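Local structure of L-ribulose 3-epimerase (Methylomonas sp. DH-1, 7CJ7) at residues A66-V78 and K88-L100. The protein catalyses the manganese-dependent epimerization of ketoses at C3, acting most strongly on L-ribulose and also on D-ribulose, D-allulose and D-fructose. Numbering follows the deposited sequence.
With SOL (L-sorbose), chain C.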
loop_
_atom_site.group_PDB
_atom_site.type_symbol
_atom_site.label_atom_id
_atom_site.label_comp_id
_atom_site.label_asym_id
_atom_site.label_seq_id
_atom_site.Cartn_x
_atom_site.Cartn_y
_atom_site.Cartn_z
ATOM N N ALA A 66 11.812 -19.411 18.842
ATOM C CA ALA A 66 11.651 -19.006 17.432
ATOM C C ALA A 66 10.261 -19.396 16.934
ATOM O O ALA A 66 9.752 -20.464 17.311
ATOM C CB ALA A 66 12.741 -19.618 16.586
ATOM N N HIS A 67 9.666 -18.518 16.139
ATOM C CA HIS A 67 8.528 -18.826 15.249
ATOM C C HIS A 67 8.999 -18.515 13.830
ATOM O O HIS A 67 10.089 -17.969 13.673
ATOM C CB HIS A 67 7.266 -18.057 15.662
ATOM C CG HIS A 67 6.765 -18.399 17.022
ATOM N ND1 HIS A 67 6.443 -19.702 17.391
ATOM C CD2 HIS A 67 6.510 -17.620 18.096
ATOM C CE1 HIS A 67 6.003 -19.700 18.636
ATOM N NE2 HIS A 67 6.035 -18.432 19.091
ATOM N N ALA A 68 8.225 -18.862 12.819
ATOM C CA ALA A 68 8.649 -18.654 11.420
ATOM C C ALA A 68 7.508 -18.028 10.626
ATOM O O ALA A 68 6.362 -18.376 10.852
ATOM C CB ALA A 68 9.096 -19.959 10.819
ATOM N N SER A 69 7.854 -17.145 9.704
ATOM C CA SER A 69 6.917 -16.555 8.729
ATOM C C SER A 69 7.519 -16.746 7.341
ATOM O O SER A 69 8.753 -16.893 7.233
ATOM C CB SER A 69 6.644 -15.103 9.043
ATOM O OG SER A 69 7.818 -14.321 8.896
ATOM N N LEU A 70 6.680 -16.770 6.314
ATOM C CA LEU A 70 7.191 -16.712 4.930
ATOM C C LEU A 70 6.107 -16.152 4.022
ATOM O O LEU A 70 4.976 -15.992 4.468
ATOM C CB LEU A 70 7.634 -18.108 4.498
ATOM C CG LEU A 70 6.530 -19.159 4.469
ATOM C CD1 LEU A 70 5.749 -19.097 3.163
ATOM C CD2 LEU A 70 7.098 -20.547 4.693
ATOM N N GLY A 71 6.514 -15.787 2.819
ATOM C CA GLY A 71 5.629 -15.573 1.674
ATOM C C GLY A 71 6.002 -16.535 0.576
ATOM O O GLY A 71 7.195 -16.829 0.431
ATOM N N LEU A 72 5.027 -17.045 -0.164
ATOM C CA LEU A 72 5.342 -17.855 -1.361
ATOM C C LEU A 72 5.750 -16.906 -2.495
ATOM O O LEU A 72 5.665 -15.691 -2.319
ATOM C CB LEU A 72 4.122 -18.705 -1.712
ATOM C CG LEU A 72 3.655 -19.632 -0.591
ATOM C CD1 LEU A 72 2.330 -20.271 -0.952
ATOM C CD2 LEU A 72 4.703 -20.699 -0.295
ATOM N N SER A 73 6.207 -17.455 -3.610
ATOM C CA SER A 73 6.568 -16.707 -4.833
ATOM C C SER A 73 5.745 -17.259 -5.997
ATOM O O SER A 73 4.969 -18.214 -5.762
ATOM C CB SER A 73 8.043 -16.809 -5.090
ATOM O OG SER A 73 8.386 -18.135 -5.450
ATOM N N ALA A 74 5.865 -16.661 -7.187
ATOM C CA ALA A 74 5.157 -17.121 -8.403
ATOM C C ALA A 74 5.398 -18.624 -8.588
ATOM O O ALA A 74 4.453 -19.341 -8.918
ATOM C CB ALA A 74 5.599 -16.325 -9.612
ATOM N N ALA A 75 6.614 -19.104 -8.330
ATOM C CA ALA A 75 7.009 -20.507 -8.605
ATOM C C ALA A 75 6.314 -21.476 -7.630
ATOM O O ALA A 75 6.240 -22.677 -7.948
ATOM C CB ALA A 75 8.512 -20.622 -8.540
ATOM N N THR A 76 5.812 -20.981 -6.495
ATOM C CA THR A 76 5.284 -21.806 -5.377
ATOM C C THR A 76 3.876 -21.350 -4.959
ATOM O O THR A 76 3.447 -21.710 -3.854
ATOM C CB THR A 76 6.241 -21.766 -4.180
ATOM O OG1 THR A 76 6.523 -20.407 -3.853
ATOM C CG2 THR A 76 7.542 -22.488 -4.439
ATOM N N ASP A 77 3.169 -20.622 -5.822
ATOM C CA ASP A 77 1.856 -20.003 -5.506
ATOM C C ASP A 77 0.757 -21.070 -5.436
ATOM O O ASP A 77 0.343 -21.546 -6.498
ATOM C CB ASP A 77 1.515 -18.950 -6.555
ATOM C CG ASP A 77 0.271 -18.137 -6.241
ATOM O OD1 ASP A 77 -0.453 -18.507 -5.287
ATOM O OD2 ASP A 77 0.039 -17.128 -6.956
ATOM N N VAL A 78 0.268 -21.394 -4.240
ATOM C CA VAL A 78 -0.736 -22.479 -4.018
ATOM C C VAL A 78 -2.130 -22.068 -4.510
ATOM O O VAL A 78 -3.012 -22.950 -4.484
ATOM C CB VAL A 78 -0.788 -22.927 -2.548
ATOM C CG1 VAL A 78 0.483 -23.668 -2.162
ATOM C CG2 VAL A 78 -1.092 -21.776 -1.591
ATOM N N LYS A 88 4.701 -27.508 -5.866
ATOM C CA LYS A 88 5.952 -26.851 -5.392
ATOM C C LYS A 88 5.657 -26.043 -4.123
ATOM O O LYS A 88 6.479 -26.070 -3.190
ATOM C CB LYS A 88 6.564 -25.950 -6.467
ATOM C CG LYS A 88 7.282 -26.676 -7.592
ATOM C CD LYS A 88 8.508 -27.420 -7.125
ATOM C CE LYS A 88 9.463 -27.737 -8.253
ATOM N NZ LYS A 88 10.469 -28.736 -7.828
ATOM N N GLY A 89 4.512 -25.364 -4.067
ATOM C CA GLY A 89 4.099 -24.602 -2.877
ATOM C C GLY A 89 3.866 -25.524 -1.696
ATOM O O GLY A 89 4.361 -25.221 -0.589
ATOM N N ASP A 90 3.144 -26.624 -1.912
ATOM C CA ASP A 90 2.868 -27.634 -0.856
ATOM C C ASP A 90 4.214 -28.107 -0.292
ATOM O O ASP A 90 4.341 -28.211 0.945
ATOM C CB ASP A 90 2.066 -28.830 -1.385
ATOM C CG ASP A 90 0.588 -28.577 -1.657
ATOM O OD1 ASP A 90 0.093 -27.471 -1.330
ATOM O OD2 ASP A 90 -0.066 -29.495 -2.220
ATOM N N GLU A 91 5.184 -28.369 -1.176
ATOM C CA GLU A 91 6.527 -28.900 -0.821
ATOM C C GLU A 91 7.285 -27.853 0.004
ATOM O O GLU A 91 7.835 -28.217 1.053
ATOM C CB GLU A 91 7.268 -29.311 -2.089
ATOM C CG GLU A 91 8.695 -29.754 -1.853
ATOM C CD GLU A 91 9.467 -29.969 -3.150
ATOM O OE1 GLU A 91 9.727 -28.976 -3.880
ATOM O OE2 GLU A 91 9.785 -31.129 -3.440
ATOM N N LEU A 92 7.282 -26.589 -0.420
ATOM C CA LEU A 92 7.931 -25.496 0.355
ATOM C C LEU A 92 7.279 -25.409 1.744
ATOM O O LEU A 92 8.000 -25.288 2.744
ATOM C CB LEU A 92 7.829 -24.174 -0.407
ATOM C CG LEU A 92 8.719 -23.052 0.134
ATOM C CD1 LEU A 92 9.053 -22.045 -0.956
ATOM C CD2 LEU A 92 8.063 -22.360 1.311
ATOM N N LEU A 93 5.953 -25.455 1.829
ATOM C CA LEU A 93 5.262 -25.275 3.135
ATOM C C LEU A 93 5.564 -26.465 4.064
ATOM O O LEU A 93 5.721 -26.254 5.294
ATOM C CB LEU A 93 3.766 -25.099 2.878
ATOM C CG LEU A 93 3.386 -23.784 2.201
ATOM C CD1 LEU A 93 1.975 -23.859 1.639
ATOM C CD2 LEU A 93 3.535 -22.605 3.164
ATOM N N ARG A 94 5.660 -27.675 3.516
ATOM C CA ARG A 94 6.048 -28.874 4.307
ATOM C C ARG A 94 7.463 -28.663 4.860
ATOM O O ARG A 94 7.680 -28.905 6.057
ATOM C CB ARG A 94 5.922 -30.149 3.461
ATOM C CG ARG A 94 4.485 -30.615 3.242
ATOM C CD ARG A 94 4.448 -32.067 2.795
ATOM N NE ARG A 94 5.219 -32.255 1.574
ATOM C CZ ARG A 94 4.729 -32.125 0.344
ATOM N NH1 ARG A 94 3.449 -31.849 0.173
ATOM N NH2 ARG A 94 5.511 -32.291 -0.711
ATOM N N LYS A 95 8.392 -28.194 4.030
ATOM C CA LYS A 95 9.802 -27.986 4.447
ATOM C C LYS A 95 9.851 -26.915 5.546
ATOM O O LYS A 95 10.599 -27.116 6.529
ATOM C CB LYS A 95 10.678 -27.591 3.258
ATOM C CG LYS A 95 12.157 -27.445 3.586
ATOM C CD LYS A 95 12.814 -28.743 4.011
ATOM C CE LYS A 95 14.242 -28.549 4.467
ATOM N NZ LYS A 95 14.825 -29.812 4.979
ATOM N N ALA A 96 9.081 -25.834 5.399
ATOM C CA ALA A 96 9.024 -24.728 6.383
ATOM C C ALA A 96 8.492 -25.280 7.707
ATOM O O ALA A 96 9.073 -24.976 8.761
ATOM C CB ALA A 96 8.187 -23.583 5.872
ATOM N N THR A 97 7.452 -26.107 7.648
ATOM C CA THR A 97 6.870 -26.771 8.843
ATOM C C THR A 97 7.954 -27.621 9.515
ATOM O O THR A 97 8.084 -27.558 10.740
ATOM C CB THR A 97 5.633 -27.592 8.468
ATOM O OG1 THR A 97 4.673 -26.719 7.866
ATOM C CG2 THR A 97 5.019 -28.279 9.663
ATOM N N ASP A 98 8.705 -28.388 8.731
ATOM C CA ASP A 98 9.759 -29.304 9.236
ATOM C C ASP A 98 10.834 -28.485 9.957
ATOM O O ASP A 98 11.298 -28.909 11.031
ATOM C CB ASP A 98 10.380 -30.118 8.103
ATOM C CG ASP A 98 9.461 -31.164 7.478
ATOM O OD1 ASP A 98 8.376 -31.437 8.042
ATOM O OD2 ASP A 98 9.859 -31.722 6.443
ATOM N N VAL A 99 11.242 -27.366 9.372
ATOM C CA VAL A 99 12.295 -26.492 9.954
ATOM C C VAL A 99 11.770 -25.942 11.279
ATOM O O VAL A 99 12.505 -25.986 12.270
ATOM C CB VAL A 99 12.695 -25.361 8.997
ATOM C CG1 VAL A 99 13.528 -24.297 9.701
ATOM C CG2 VAL A 99 13.440 -25.916 7.795
ATOM N N LEU A 100 10.526 -25.454 11.285
ATOM C CA LEU A 100 9.911 -24.861 12.493
ATOM C C LEU A 100 9.874 -25.918 13.602
ATOM O O LEU A 100 10.285 -25.608 14.721
ATOM C CB LEU A 100 8.512 -24.362 12.143
ATOM C CG LEU A 100 7.698 -23.798 13.303
ATOM C CD1 LEU A 100 8.355 -22.560 13.895
ATOM C CD2 LEU A 100 6.292 -23.477 12.834
HETATM C C1 SOL C . 4.655 -8.581 4.591
HETATM O O1 SOL C . 4.240 -7.277 4.261
HETATM C C2 SOL C . 4.531 -8.850 6.056
HETATM O O2 SOL C . 3.780 -8.183 6.747
HETATM C C3 SOL C . 5.402 -9.938 6.669
HETATM O O3 SOL C . 4.877 -10.368 7.904
HETATM C C4 SOL C . 5.567 -11.120 5.720
HETATM O O4 SOL C . 4.287 -11.698 5.456
HETATM C C5 SOL C . 6.488 -12.216 6.260
HETATM O O5 SOL C . 6.434 -13.348 5.392
HETATM C C6 SOL C . 7.931 -11.780 6.400
HETATM O O6 SOL C . 8.724 -12.835 6.952
#
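Leu70 and Leu72 of strand 66-72 meet Leu92, Leu93 and Ala96 of helix 88-100, which runs almost antiparallel to the strand (165°) with the axes 9.0 Å apart. With CG between the backbone N and the carbonyl carbon (chi1 62°), Leu70 directs its two methyls at the helix: CD1 reaches CD2 of Leu93, the side chains crossing at about a right angle, while CD2 presses on Ala96 CB at 3.4 Å, tighter than usual for two carbons, and also touches Leu92 CD2. Leu72 CD2 touches CD2 of both Leu92 and Leu93; its side chain, like that of Leu70, slides past Leu92 in the opposite direction and crosses Leu93 at about a right angle. Toward the N-terminal end of the strand, Leu100 CD1 lies against its backbone, 3.9 Å from Ala68 N.

Beyond the strand, backbone contacts are closest: Thr76 O stands 3.1 Å from Gly89 CA, where a beta carbon would collide with this oxygen and with Val78 CG1. Thr76 CG2 meets Leu92 CD1 at 3.8 Å, and its OG1 accepts a nearly straight bond from Ser73 N (3.0 Å, 174°), bracing the turn. Replacing Thr76 with alanine removes both OG1 and CG2, which would probably leave Ser73 N without this acceptor and a gap beside Leu92 CD1.

On the strand's other side, Ser69 OG accepts a 2.6 Å hydrogen bond from O6 of L-sorbose and is also hydrogen-bonded to Glu41. Strand 65-72, helix 83-102 and strand 107-112 form one beta-alpha-beta unit of the TIM barrel; the strand pairs with 39-43 and 107-112, and helices 52-61 and 125-143 flank the unit, with Asp90 salt-bridged to Arg137.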